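PDB 3GYC: putative glycoside hydrolase from Parabacteroides distasonis ATCC 8503, which probably cleaves glycosidic bonds in carbohydrates, as a cellulase-like enzyme of the TIM-barrel class. Local coordinates for residues P16-M21 with S368-S373; S25-R30 with Q93-L98; D38-L43 with L100-E105; N52-D57 with R106-G111. All blocks are in the same frame, centred on the assembly; numbering follows the deposited sequence. Where two conformers were deposited one is given.

Contact 1: residues P16-M21 with S368-S373; sequences PRAITM and SIIRSS
Ile370 turns CG1 to the side opposite its own carbonyl carbon (chi1 -73°), and this sets both branches against Ala18: CG2 lies 3.9 Å from Ala18 CA, while CD1 reaches Ala18 CB at 4.0 Å. Arg371 makes the same choice (chi1 -65°), and with chi2 extended its stem runs alongside the backbone at the start of the strand, Arg371 CG 3.6 Å from Pro16 O and Arg371 CD 4.1 Å from Ala18 CB. A bend at chi3 (57°) then turns the guanidinium off, and NH1 bonds Gly50 O. Arg17, whose CB points away from the helix, bonds Leu393 O and pairs with Asp107. The Pro16 ring fits against the end of helix 360-371, its CB 3.5 Å from Ile370 O and its CD only 3.0 Å from Ser373 O. Ser373 OG turns back to bond Ile369 O at 2.6 Å from above the carbonyl plane. The last long barrel helix thus covers the start of the first strand. No hydrogen bond joins the segments: apolar contacts and carbon-to-carbonyl-oxygen approaches carry the contact, and the slightly positive ring hydrogens of proline probably suit the oxygens at and just beyond the helix end.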
loop_
_atom_site.group_PDB
_atom_site.type_symbol
_atom_site.label_atom_id
_atom_site.label_comp_id
_atom_site.label_asym_id
_atom_site.label_seq_id
_atom_site.Cartn_x
_atom_site.Cartn_y
_atom_site.Cartn_z
ATOM N N PRO A 16 1.815 8.796 -15.244
ATOM C CA PRO A 16 1.673 8.100 -14.006
ATOM C C PRO A 16 0.903 6.788 -14.196
ATOM O O PRO A 16 0.180 6.622 -15.144
ATOM C CB PRO A 16 0.805 9.052 -13.171
ATOM C CG PRO A 16 1.114 10.365 -13.665
ATOM C CD PRO A 16 1.410 10.197 -15.135
ATOM N N ARG A 17 1.041 5.882 -13.247
ATOM C CA ARG A 17 0.271 4.659 -13.227
ATOM C C ARG A 17 -0.876 4.710 -12.210
ATOM O O ARG A 17 -0.761 5.298 -11.127
ATOM C CB ARG A 17 1.164 3.437 -12.981
ATOM C CG ARG A 17 2.067 3.211 -14.107
ATOM C CD ARG A 17 2.082 1.792 -14.542
ATOM N NE ARG A 17 2.889 1.598 -15.724
ATOM C CZ ARG A 17 2.784 0.542 -16.533
ATOM N NH1 ARG A 17 1.872 -0.412 -16.307
ATOM N NH2 ARG A 17 3.587 0.440 -17.570
ATOM N N ALA A 18 -2.008 4.130 -12.600
ATOM C CA ALA A 18 -3.168 4.015 -11.724
ATOM C C ALA A 18 -3.003 2.653 -11.044
ATOM O O ALA A 18 -3.050 1.579 -11.679
ATOM C CB ALA A 18 -4.495 4.114 -12.487
ATOM N N ILE A 19 -2.795 2.726 -9.745
ATOM C CA ILE A 19 -2.433 1.565 -8.900
ATOM C C ILE A 19 -3.526 1.158 -7.925
ATOM O O ILE A 19 -4.358 1.969 -7.538
ATOM C CB ILE A 19 -1.047 1.850 -8.167
ATOM C CG1 ILE A 19 -0.448 0.607 -7.517
ATOM C CG2 ILE A 19 -1.138 2.985 -7.103
ATOM C CD1 ILE A 19 1.082 0.802 -7.118
ATOM N N THR A 20 -3.567 -0.129 -7.590
ATOM C CA THR A 20 -4.426 -0.624 -6.551
ATOM C C THR A 20 -3.643 -1.599 -5.608
ATOM O O THR A 20 -2.805 -2.333 -6.070
ATOM C CB THR A 20 -5.641 -1.358 -7.095
ATOM O OG1 THR A 20 -6.416 -1.748 -5.983
ATOM C CG2 THR A 20 -5.275 -2.658 -7.854
HETATM N N MSE A 21 -3.924 -1.512 -4.314
HETATM C CA MSE A 21 -3.393 -2.426 -3.308
HETATM C C MSE A 21 -4.221 -3.717 -3.275
HETATM O O MSE A 21 -5.435 -3.671 -2.964
HETATM C CB MSE A 21 -3.471 -1.799 -1.928
HETATM C CG MSE A 21 -3.001 -2.747 -0.847
HETATM SE SE MSE A 21 -3.568 -2.142 0.857
HETATM C CE MSE A 21 -5.461 -2.624 0.717
ATOM N N SER A 368 -8.475 7.478 -15.994
ATOM C CA SER A 368 -8.141 8.321 -17.144
ATOM C C SER A 368 -7.423 9.590 -16.642
ATOM O O SER A 368 -6.405 9.992 -17.180
ATOM C CB SER A 368 -9.383 8.713 -17.950
ATOM O OG SER A 368 -9.020 9.359 -19.170
ATOM N N ILE A 369 -7.957 10.218 -15.611
ATOM C CA ILE A 369 -7.341 11.426 -15.072
ATOM C C ILE A 369 -5.921 11.161 -14.550
ATOM O O ILE A 369 -4.981 11.936 -14.818
ATOM C CB ILE A 369 -8.207 12.025 -13.955
ATOM C CG1 ILE A 369 -9.457 12.711 -14.545
ATOM C CG2 ILE A 369 -7.397 13.040 -13.123
ATOM C CD1 ILE A 369 -10.616 12.845 -13.529
ATOM N N ILE A 370 -5.764 10.054 -13.823
ATOM C CA ILE A 370 -4.488 9.700 -13.225
ATOM C C ILE A 370 -3.441 9.487 -14.308
ATOM O O ILE A 370 -2.363 10.079 -14.267
ATOM C CB ILE A 370 -4.574 8.417 -12.427
ATOM C CG1 ILE A 370 -5.338 8.618 -11.124
ATOM C CG2 ILE A 370 -3.144 7.886 -12.130
ATOM C CD1 ILE A 370 -5.864 7.277 -10.542
ATOM N N ARG A 371 -3.788 8.659 -15.292
ATOM C CA ARG A 371 -2.831 8.291 -16.333
ATOM C C ARG A 371 -2.500 9.390 -17.361
ATOM O O ARG A 371 -1.535 9.270 -18.096
ATOM C CB ARG A 371 -3.279 6.997 -16.999
ATOM C CG ARG A 371 -3.229 5.837 -15.994
ATOM C CD ARG A 371 -3.918 4.611 -16.520
ATOM N NE ARG A 371 -3.348 4.181 -17.783
ATOM C CZ ARG A 371 -3.675 3.054 -18.408
ATOM N NH1 ARG A 371 -4.574 2.206 -17.897
ATOM N NH2 ARG A 371 -3.074 2.757 -19.548
ATOM N N SER A 372 -3.270 10.458 -17.365
ATOM C CA SER A 372 -3.017 11.590 -18.249
ATOM C C SER A 372 -2.535 12.804 -17.433
ATOM O O SER A 372 -2.420 13.874 -17.976
ATOM C CB SER A 372 -4.278 11.943 -19.026
ATOM O OG SER A 372 -5.247 12.430 -18.129
ATOM N N SER A 373 -2.267 12.650 -16.138
ATOM C CA SER A 373 -1.738 13.766 -15.365
ATOM C C SER A 373 -0.230 13.956 -15.644
ATOM O O SER A 373 0.534 13.014 -15.595
ATOM C CB SER A 373 -2.003 13.578 -13.879
ATOM O OG SER A 373 -3.397 13.599 -13.621
#

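Contact 2: residues S25-R30 with Q93-L98; sequences SWLERR and QPNLNL. With EDO (1,2-ethanediol), chain D.
Trp26 packs on Leu96 and Asn95, and Leu27 on Asn95. The far corner of the indole, CH2, rests 3.7 Å from Leu96 CA and 3.9 Å from Leu96 CD1; it gets there because chi1 (72°) places Trp26 CG between its backbone N and carbonyl carbon. Leu27 CB lies over the centre of one indole face, and Asn95 O stands at the ring edge. Leu27 CD1 meets the amide of Asn95 at about a right angle, 3.6 Å from ND2. Polar bonds stay within each segment or go to other partners. At the start of helix 95-105, Asn97 N donates to Gln93 OE1 (3.1 Å), and Gln93 NE2 donates back to Asn97 OD1 (3.0 Å) from above its carbonyl plane, not on a lone pair. On the far side of helix 25-28, the guanidinium edge of Arg29 holds a 1,2-ethanediol, probably from the crystallisation liquor and also bonded by Asp81: NH1 to O2 at 2.8 Å, nearly straight (170°), and NH2 to O1 at 2.9 Å. An alanine here is likely to leave Gly83 O without this donor and the diol held by fewer bonds. Helix 25-28 follows the first barrel strand; Trp26 and Leu96 both lean on Ile56 of strand 53-57, Trp26 NE1 bonds Asp57 O, and Leu96 also meets Ile140 and Ile144 of helix 130-146.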
loop_
_atom_site.group_PDB
_atom_site.type_symbol
_atom_site.label_atom_id
_atom_site.label_comp_id
_atom_site.label_asym_id
_atom_site.label_seq_id
_atom_site.Cartn_x
_atom_site.Cartn_y
_atom_site.Cartn_z
ATOM N N SER A 25 -4.422 -10.286 -0.156
ATOM C CA SER A 25 -5.647 -10.893 -0.646
ATOM C C SER A 25 -5.459 -11.674 -1.975
ATOM O O SER A 25 -6.127 -12.670 -2.197
ATOM C CB SER A 25 -6.741 -9.845 -0.786
ATOM O OG SER A 25 -7.056 -9.195 0.436
ATOM N N TRP A 26 -4.529 -11.243 -2.832
ATOM C CA TRP A 26 -4.301 -11.887 -4.102
ATOM C C TRP A 26 -3.978 -13.381 -3.940
ATOM O O TRP A 26 -4.330 -14.197 -4.811
ATOM C CB TRP A 26 -3.148 -11.156 -4.884
ATOM C CG TRP A 26 -1.797 -11.397 -4.277
ATOM C CD1 TRP A 26 -1.221 -10.704 -3.274
ATOM C CD2 TRP A 26 -0.877 -12.443 -4.617
ATOM N NE1 TRP A 26 -0.003 -11.260 -2.944
ATOM C CE2 TRP A 26 0.246 -12.303 -3.777
ATOM C CE3 TRP A 26 -0.897 -13.478 -5.528
ATOM C CZ2 TRP A 26 1.329 -13.160 -3.837
ATOM C CZ3 TRP A 26 0.154 -14.315 -5.596
ATOM C CH2 TRP A 26 1.262 -14.162 -4.759
ATOM N N LEU A 27 -3.279 -13.721 -2.857
ATOM C CA LEU A 27 -2.907 -15.111 -2.619
ATOM C C LEU A 27 -3.899 -15.790 -1.677
ATOM O O LEU A 27 -4.225 -16.964 -1.886
ATOM C CB LEU A 27 -1.488 -15.171 -2.028
ATOM C CG LEU A 27 -0.871 -16.547 -1.848
ATOM C CD1 LEU A 27 -0.839 -17.287 -3.198
ATOM C CD2 LEU A 27 0.541 -16.404 -1.154
ATOM N N GLU A 28 -4.374 -15.073 -0.667
ATOM C CA GLU A 28 -5.209 -15.664 0.392
ATOM C C GLU A 28 -6.683 -15.835 0.121
ATOM O O GLU A 28 -7.278 -16.786 0.595
ATOM C CB GLU A 28 -5.067 -14.843 1.663
ATOM C CG GLU A 28 -3.710 -15.093 2.273
ATOM C CD GLU A 28 -3.461 -14.304 3.533
ATOM O OE1 GLU A 28 -4.365 -14.217 4.391
ATOM O OE2 GLU A 28 -2.303 -13.859 3.730
ATOM N N ARG A 29 -7.256 -14.908 -0.649
ATOM C CA ARG A 29 -8.716 -14.886 -0.844
ATOM C C ARG A 29 -9.126 -15.656 -2.024
ATOM O O ARG A 29 -9.580 -15.113 -3.060
ATOM C CB ARG A 29 -9.206 -13.444 -0.889
ATOM C CG ARG A 29 -9.095 -12.741 0.431
ATOM C CD ARG A 29 -9.935 -11.427 0.450
ATOM N NE ARG A 29 -11.374 -11.682 0.390
ATOM C CZ ARG A 29 -12.188 -11.841 1.429
ATOM N NH1 ARG A 29 -11.746 -11.905 2.667
ATOM N NH2 ARG A 29 -13.466 -12.098 1.212
ATOM N N ARG A 30 -8.892 -16.969 -1.903
ATOM C CA ARG A 30 -9.135 -17.866 -3.022
ATOM C C ARG A 30 -9.991 -19.090 -2.663
ATOM O O ARG A 30 -10.003 -20.076 -3.376
ATOM C CB ARG A 30 -7.806 -18.230 -3.666
ATOM C CG ARG A 30 -6.924 -17.015 -3.935
ATOM C CD ARG A 30 -5.706 -17.426 -4.709
ATOM N NE ARG A 30 -5.973 -17.614 -6.141
ATOM C CZ ARG A 30 -5.276 -18.389 -6.959
ATOM N NH1 ARG A 30 -4.327 -19.191 -6.508
ATOM N NH2 ARG A 30 -5.543 -18.386 -8.246
ATOM N N GLN A 93 5.342 -19.668 -3.862
ATOM C CA GLN A 93 5.887 -19.935 -5.191
ATOM C C GLN A 93 5.477 -21.338 -5.592
ATOM O O GLN A 93 5.497 -22.253 -4.747
ATOM C CB GLN A 93 7.405 -19.791 -5.228
ATOM C CG GLN A 93 7.963 -18.393 -5.129
ATOM C CD GLN A 93 7.736 -17.546 -6.390
ATOM O OE1 GLN A 93 6.837 -17.829 -7.200
ATOM N NE2 GLN A 93 8.552 -16.506 -6.550
ATOM N N PRO A 94 5.186 -21.549 -6.888
ATOM C CA PRO A 94 5.258 -20.604 -8.034
ATOM C C PRO A 94 4.096 -19.612 -8.205
ATOM O O PRO A 94 4.064 -18.883 -9.196
ATOM C CB PRO A 94 5.342 -21.553 -9.249
ATOM C CG PRO A 94 4.537 -22.768 -8.806
ATOM C CD PRO A 94 4.869 -22.930 -7.327
ATOM N N ASN A 95 3.133 -19.608 -7.292
ATOM C CA ASN A 95 1.979 -18.669 -7.354
ATOM C C ASN A 95 2.362 -17.214 -7.586
ATOM O O ASN A 95 1.731 -16.552 -8.427
ATOM C CB ASN A 95 1.072 -18.776 -6.135
ATOM C CG ASN A 95 0.080 -19.904 -6.250
ATOM O OD1 ASN A 95 -0.148 -20.396 -7.343
ATOM N ND2 ASN A 95 -0.529 -20.337 -5.093
ATOM N N LEU A 96 3.421 -16.731 -6.939
ATOM C CA LEU A 96 3.833 -15.346 -7.131
ATOM C C LEU A 96 4.283 -15.128 -8.562
ATOM O O LEU A 96 3.825 -14.194 -9.237
ATOM C CB LEU A 96 4.904 -14.921 -6.123
ATOM C CG LEU A 96 5.500 -13.533 -6.307
ATOM C CD1 LEU A 96 4.391 -12.405 -6.214
ATOM C CD2 LEU A 96 6.667 -13.281 -5.343
ATOM N N ASN A 97 5.164 -15.997 -9.043
ATOM C CA ASN A 97 5.639 -15.842 -10.417
ATOM C C ASN A 97 4.514 -16.021 -11.448
ATOM O O ASN A 97 4.542 -15.368 -12.527
ATOM C CB ASN A 97 6.854 -16.712 -10.679
ATOM C CG ASN A 97 8.136 -16.154 -10.026
ATOM O OD1 ASN A 97 8.119 -15.193 -9.239
ATOM N ND2 ASN A 97 9.241 -16.744 -10.372
ATOM N N LEU A 98 3.547 -16.895 -11.131
ATOM C CA LEU A 98 2.363 -17.078 -12.001
ATOM C C LEU A 98 1.572 -15.790 -12.062
ATOM O O LEU A 98 1.226 -15.343 -13.133
ATOM C CB LEU A 98 1.470 -18.268 -11.589
ATOM C CG LEU A 98 2.011 -19.665 -11.944
ATOM C CD1 LEU A 98 1.261 -20.843 -11.202
ATOM C CD2 LEU A 98 2.042 -19.920 -13.447
HETATM C C1 EDO D . -15.648 -13.625 4.224
HETATM O O1 EDO D . -15.567 -13.179 2.858
HETATM C C2 EDO D . -14.991 -12.619 5.125
HETATM O O2 EDO D . -13.750 -12.100 4.611
#

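Contact 3: residues D38-L43 with L100-E105; sequences DWDQVL and LSKCKE
Lys102 lies across the first turn of helix 39-48, touching three of its side chains in succession. Its CB is pressed tightly against Leu43 CD1 (3.4 Å), its CD sits 3.8 Å from Trp39 CB, and its CE comes in at the edge of the indole. The chain stays extended to CE and bends only at chi4 (-64°), which swings NZ to Asp40 OD2 in a 2.9 Å salt bridge on the syn side, 22° out of the carboxylate plane. Leu43 holds CG anti to its carbonyl carbon (chi1 -71°), a turn that spreads its two methyls over helix 95-105: CD1 takes Lys102, and CD2 meets Cys103 SG at 4.2 Å. Asp38 is the N-cap of helix 39-48, its OD1 accepting from Gln41 N. A leucine in place of Lys102 would probably leave Asp40 OD2 without its ammonium partner. Because Asp40 OD1 also pairs with Arg106, one carboxylate is shared by two cations, which probably keeps it ionised and fixes its rotation between the two helices of the barrel wall.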
loop_
_atom_site.group_PDB
_atom_site.type_symbol
_atom_site.label_atom_id
_atom_site.label_comp_id
_atom_site.label_asym_id
_atom_site.label_seq_id
_atom_site.Cartn_x
_atom_site.Cartn_y
_atom_site.Cartn_z
ATOM N N ASP A 38 -9.953 -16.572 -9.646
ATOM C CA ASP A 38 -9.570 -16.543 -11.068
ATOM C C ASP A 38 -8.804 -15.257 -11.347
ATOM O O ASP A 38 -9.403 -14.188 -11.554
ATOM C CB ASP A 38 -10.826 -16.657 -11.946
ATOM C CG ASP A 38 -10.486 -16.767 -13.420
ATOM O OD1 ASP A 38 -9.335 -16.434 -13.803
ATOM O OD2 ASP A 38 -11.352 -17.195 -14.195
ATOM N N TRP A 39 -7.480 -15.346 -11.293
ATOM C CA TRP A 39 -6.639 -14.187 -11.501
ATOM C C TRP A 39 -6.782 -13.545 -12.879
ATOM O O TRP A 39 -6.692 -12.324 -12.983
ATOM C CB TRP A 39 -5.150 -14.485 -11.268
ATOM C CG TRP A 39 -4.743 -14.754 -9.869
ATOM C CD1 TRP A 39 -5.275 -14.230 -8.729
ATOM C CD2 TRP A 39 -3.665 -15.607 -9.455
ATOM N NE1 TRP A 39 -4.610 -14.730 -7.622
ATOM C CE2 TRP A 39 -3.617 -15.575 -8.052
ATOM C CE3 TRP A 39 -2.736 -16.380 -10.144
ATOM C CZ2 TRP A 39 -2.662 -16.253 -7.330
ATOM C CZ3 TRP A 39 -1.791 -17.074 -9.422
ATOM C CH2 TRP A 39 -1.762 -17.015 -8.035
ATOM N N ASP A 40 -6.993 -14.337 -13.911
ATOM C CA ASP A 40 -7.228 -13.789 -15.267
ATOM C C ASP A 40 -8.487 -12.954 -15.304
ATOM O O ASP A 40 -8.461 -11.802 -15.831
ATOM C CB ASP A 40 -7.288 -14.881 -16.324
ATOM C CG ASP A 40 -5.936 -15.543 -16.514
ATOM O OD1 ASP A 40 -5.048 -14.892 -17.079
ATOM O OD2 ASP A 40 -5.753 -16.693 -16.098
ATOM N N GLN A 41 -9.551 -13.465 -14.699
ATOM C CA GLN A 41 -10.797 -12.714 -14.699
ATOM C C GLN A 41 -10.652 -11.400 -13.915
ATOM O O GLN A 41 -11.088 -10.362 -14.407
ATOM C CB GLN A 41 -11.967 -13.533 -14.157
ATOM C CG GLN A 41 -13.323 -12.786 -14.124
ATOM C CD GLN A 41 -13.765 -12.217 -15.468
ATOM O OE1 GLN A 41 -13.322 -12.673 -16.543
ATOM N NE2 GLN A 41 -14.679 -11.230 -15.420
ATOM N N VAL A 42 -10.051 -11.437 -12.723
ATOM C CA VAL A 42 -9.960 -10.194 -11.931
ATOM C C VAL A 42 -8.926 -9.210 -12.506
ATOM O O VAL A 42 -9.112 -7.991 -12.410
ATOM C CB VAL A 42 -9.866 -10.423 -10.413
ATOM C CG1 VAL A 42 -11.089 -11.230 -9.969
ATOM C CG2 VAL A 42 -8.566 -11.154 -10.007
ATOM N N LEU A 43 -7.866 -9.723 -13.132
ATOM C CA LEU A 43 -6.910 -8.847 -13.797
ATOM C C LEU A 43 -7.562 -8.230 -15.095
ATOM O O LEU A 43 -7.249 -7.124 -15.436
ATOM C CB LEU A 43 -5.623 -9.564 -14.116
ATOM C CG LEU A 43 -4.722 -9.920 -12.931
ATOM C CD1 LEU A 43 -3.623 -10.866 -13.515
ATOM C CD2 LEU A 43 -4.155 -8.683 -12.253
ATOM N N LEU A 100 2.633 -12.746 -11.349
ATOM C CA LEU A 100 3.450 -11.737 -12.011
ATOM C C LEU A 100 3.434 -11.923 -13.503
ATOM O O LEU A 100 3.370 -10.923 -14.216
ATOM C CB LEU A 100 4.881 -11.671 -11.469
ATOM C CG LEU A 100 5.069 -11.281 -10.011
ATOM C CD1 LEU A 100 6.567 -11.470 -9.607
ATOM C CD2 LEU A 100 4.593 -9.835 -9.657
ATOM N N SER A 101 3.440 -13.173 -14.001
ATOM C CA SER A 101 3.368 -13.411 -15.438
ATOM C C SER A 101 2.072 -12.911 -16.054
ATOM O O SER A 101 2.055 -12.400 -17.210
ATOM C CB SER A 101 3.528 -14.898 -15.739
ATOM O OG SER A 101 4.747 -15.338 -15.207
ATOM N N LYS A 102 0.980 -13.052 -15.310
ATOM C CA LYS A 102 -0.324 -12.582 -15.782
ATOM C C LYS A 102 -0.351 -11.046 -15.815
ATOM O O LYS A 102 -0.957 -10.455 -16.744
ATOM C CB LYS A 102 -1.480 -13.150 -14.945
ATOM C CG LYS A 102 -1.619 -14.672 -15.064
ATOM C CD LYS A 102 -2.773 -15.190 -14.203
ATOM C CE LYS A 102 -2.807 -16.767 -14.197
ATOM N NZ LYS A 102 -3.064 -17.431 -15.483
ATOM N N CYS A 103 0.318 -10.417 -14.852
ATOM C CA CYS A 103 0.490 -8.966 -14.870
ATOM C C CYS A 103 1.285 -8.513 -16.079
ATOM O O CYS A 103 0.845 -7.620 -16.819
ATOM C CB CYS A 103 1.135 -8.458 -13.574
ATOM S SG CYS A 103 0.027 -8.669 -12.161
ATOM N N LYS A 104 2.403 -9.188 -16.352
ATOM C CA LYS A 104 3.271 -8.840 -17.480
ATOM C C LYS A 104 2.544 -8.916 -18.799
ATOM O O LYS A 104 2.728 -8.071 -19.664
ATOM C CB LYS A 104 4.482 -9.761 -17.520
ATOM C CG LYS A 104 5.457 -9.488 -18.627
ATOM C CD LYS A 104 6.672 -10.382 -18.443
ATOM C CE LYS A 104 7.742 -10.124 -19.486
ATOM N NZ LYS A 104 7.231 -10.471 -20.847
ATOM N N GLU A 105 1.754 -9.957 -18.961
ATOM C CA GLU A 105 0.989 -10.197 -20.164
ATOM C C GLU A 105 0.070 -9.028 -20.481
ATOM O O GLU A 105 -0.188 -8.783 -21.622
ATOM C CB GLU A 105 0.133 -11.468 -19.985
ATOM C CG GLU A 105 -0.854 -11.741 -21.085
#

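Contact 4: residues N52-D57 with R106-G111; sequences NAIRID and RDIKVG
Asn52 and Asp107 are joined by a water at the entrance of the strand pair. Chi1 of 60° sets Asn52 CG between its backbone N and carbonyl carbon, where ND2 donates to the water (3.1 Å) and OD1 accepts from Ala18 N; the water donates to Asp107 OD2 (2.8 Å), whose OD1 makes a salt bridge to Arg17. Asp107, with left-handed backbone angles (phi 51°), is the C-prime residue of the Schellman motif that ends helix 95-105. From there a parallel ladder runs on. Asn52 O takes Lys109 N at 3.1 Å and is shared with Arg17 NH1; Ile54 bonds Lys109 O through its N and Gly111 N through its O (2.9 Å), and Ile56 N closes the series on Gly111 O. On one face, Ile54 CG1 meets Ile108 CG2 at 3.8 Å, and Ile56 CG1 meets Val110 CG1 at 3.7 Å. This is the closing pair of a beta-alpha-beta crossover in the barrel. Ile54, Ile56 and Val110 pack against Leu96, Leu100 and Cys103 of helix 95-105, with helix 39-48 also over Ile54; Arg55 on the other face reaches Glu305 and Asn160, and strand 17-23 lies along the far edge of strand 53-57.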
loop_
_atom_site.group_PDB
_atom_site.type_symbol
_atom_site.label_atom_id
_atom_site.label_comp_id
_atom_site.label_asym_id
_atom_site.label_seq_id
_atom_site.Cartn_x
_atom_site.Cartn_y
_atom_site.Cartn_z
ATOM N N ASN A 52 -3.364 0.036 -14.091
ATOM C CA ASN A 52 -2.223 -0.620 -14.725
ATOM C C ASN A 52 -1.048 -0.890 -13.776
ATOM O O ASN A 52 0.063 -1.125 -14.202
ATOM C CB ASN A 52 -1.794 0.080 -16.019
ATOM C CG ASN A 52 -1.383 1.522 -15.834
ATOM O OD1 ASN A 52 -1.546 2.106 -14.743
ATOM N ND2 ASN A 52 -0.801 2.096 -16.892
ATOM N N ALA A 53 -1.321 -0.888 -12.468
ATOM C CA ALA A 53 -0.321 -1.250 -11.464
ATOM C C ALA A 53 -1.053 -1.853 -10.239
ATOM O O ALA A 53 -2.217 -1.536 -9.982
ATOM C CB ALA A 53 0.544 -0.012 -11.051
ATOM N N ILE A 54 -0.373 -2.733 -9.516
ATOM C CA ILE A 54 -0.887 -3.372 -8.311
ATOM C C ILE A 54 0.240 -3.415 -7.285
ATOM O O ILE A 54 1.387 -3.620 -7.639
ATOM C CB ILE A 54 -1.331 -4.828 -8.605
ATOM C CG1 ILE A 54 -2.287 -4.884 -9.807
ATOM C CG2 ILE A 54 -1.974 -5.456 -7.420
ATOM C CD1 ILE A 54 -2.596 -6.354 -10.342
ATOM N N ARG A 55 -0.093 -3.172 -6.034
ATOM C CA ARG A 55 0.836 -3.307 -4.918
ATOM C C ARG A 55 0.468 -4.608 -4.185
ATOM O O ARG A 55 -0.674 -4.787 -3.770
ATOM C CB ARG A 55 0.700 -2.106 -3.996
ATOM C CG ARG A 55 1.463 -2.229 -2.724
ATOM C CD ARG A 55 1.119 -1.187 -1.797
ATOM N NE ARG A 55 1.801 -1.340 -0.532
ATOM C CZ ARG A 55 1.262 -1.072 0.652
ATOM N NH1 ARG A 55 -0.020 -0.690 0.751
ATOM N NH2 ARG A 55 1.971 -1.267 1.752
ATOM N N ILE A 56 1.403 -5.558 -4.065
ATOM C CA ILE A 56 1.064 -6.793 -3.426
ATOM C C ILE A 56 2.090 -7.158 -2.357
ATOM O O ILE A 56 3.227 -6.676 -2.339
ATOM C CB ILE A 56 0.958 -7.983 -4.399
ATOM C CG1 ILE A 56 2.295 -8.278 -5.120
ATOM C CG2 ILE A 56 -0.126 -7.814 -5.401
ATOM C CD1 ILE A 56 2.275 -9.544 -5.962
ATOM N N ASP A 57 1.648 -8.037 -1.497
ATOM C CA ASP A 57 2.553 -8.639 -0.520
ATOM C C ASP A 57 3.304 -9.777 -1.230
ATOM O O ASP A 57 2.673 -10.675 -1.836
ATOM C CB ASP A 57 1.770 -9.169 0.669
ATOM C CG ASP A 57 2.688 -9.528 1.844
ATOM O OD1 ASP A 57 3.868 -9.880 1.622
ATOM O OD2 ASP A 57 2.247 -9.357 2.992
ATOM N N ARG A 106 -0.381 -8.324 -19.450
ATOM C CA ARG A 106 -1.328 -7.226 -19.562
ATOM C C ARG A 106 -0.682 -5.858 -19.318
ATOM O O ARG A 106 -1.385 -4.880 -19.128
ATOM C CB ARG A 106 -2.451 -7.449 -18.545
ATOM C CG ARG A 106 -3.291 -8.717 -18.728
ATOM C CD ARG A 106 -4.240 -8.983 -17.519
ATOM N NE ARG A 106 -5.157 -10.086 -17.796
ATOM C CZ ARG A 106 -4.792 -11.363 -17.834
ATOM N NH1 ARG A 106 -3.531 -11.730 -17.593
ATOM N NH2 ARG A 106 -5.678 -12.291 -18.111
ATOM N N ASP A 107 0.646 -5.784 -19.348
ATOM C CA ASP A 107 1.394 -4.538 -19.040
ATOM C C ASP A 107 0.973 -3.893 -17.724
ATOM O O ASP A 107 0.785 -2.688 -17.658
ATOM C CB ASP A 107 1.324 -3.480 -20.170
ATOM C CG ASP A 107 2.153 -2.187 -19.836
ATOM O OD1 ASP A 107 3.179 -2.263 -19.067
ATOM O OD2 ASP A 107 1.780 -1.078 -20.319
ATOM N N ILE A 108 0.775 -4.693 -16.694
ATOM C CA ILE A 108 0.460 -4.202 -15.359
ATOM C C ILE A 108 1.804 -4.338 -14.625
ATOM O O ILE A 108 2.458 -5.403 -14.691
ATOM C CB ILE A 108 -0.614 -5.058 -14.667
ATOM C CG1 ILE A 108 -1.988 -4.831 -15.327
ATOM C CG2 ILE A 108 -0.758 -4.688 -13.238
ATOM C CD1 ILE A 108 -3.007 -5.891 -15.019
ATOM N N LYS A 109 2.240 -3.259 -13.995
ATOM C CA LYS A 109 3.476 -3.234 -13.225
ATOM C C LYS A 109 3.119 -3.486 -11.750
ATOM O O LYS A 109 2.013 -3.204 -11.305
ATOM C CB LYS A 109 4.250 -1.912 -13.404
ATOM C CG LYS A 109 5.505 -1.985 -14.305
ATOM C CD LYS A 109 5.303 -2.077 -15.720
ATOM C CE LYS A 109 6.645 -2.331 -16.487
ATOM N NZ LYS A 109 7.718 -1.269 -16.579
ATOM N N VAL A 110 4.048 -4.071 -11.016
ATOM C CA VAL A 110 3.780 -4.488 -9.634
ATOM C C VAL A 110 4.765 -3.946 -8.607
ATOM O O VAL A 110 5.964 -4.151 -8.702
ATOM C CB VAL A 110 3.735 -6.053 -9.523
ATOM C CG1 VAL A 110 3.408 -6.455 -8.089
ATOM C CG2 VAL A 110 2.706 -6.600 -10.547
ATOM N N GLY A 111 4.229 -3.270 -7.605
ATOM C CA GLY A 111 5.009 -2.836 -6.482
ATOM C C GLY A 111 4.957 -3.927 -5.418
ATOM O O GLY A 111 3.873 -4.426 -5.082
HETATM O O HOH W 1 -0.458 0.057 -19.182
#

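From the N terminus, the chain enters contact 1 with the first barrel strand, and that contact closes only some 350 residues later, when helix 360-371 returns to the strand's start; contacts 2, 3 and 4 all nest within this span. Their first halves follow in order, at 25-30, 38-43 and 52-57, and they close loops of 62, 56 and 48 residues in the same order, at 93-98, 100-105 and 106-111, so the three cross one another. Contacts 2 and 3 fix helix 95-105 to helices 25-28 and 39-48, and meet where Trp26 O bonds Trp39 NE1. Contact 4 joins neighbouring strands 53-57 and 109-113, and Thr20 O to Arg55 N extends that sheet to contact 1.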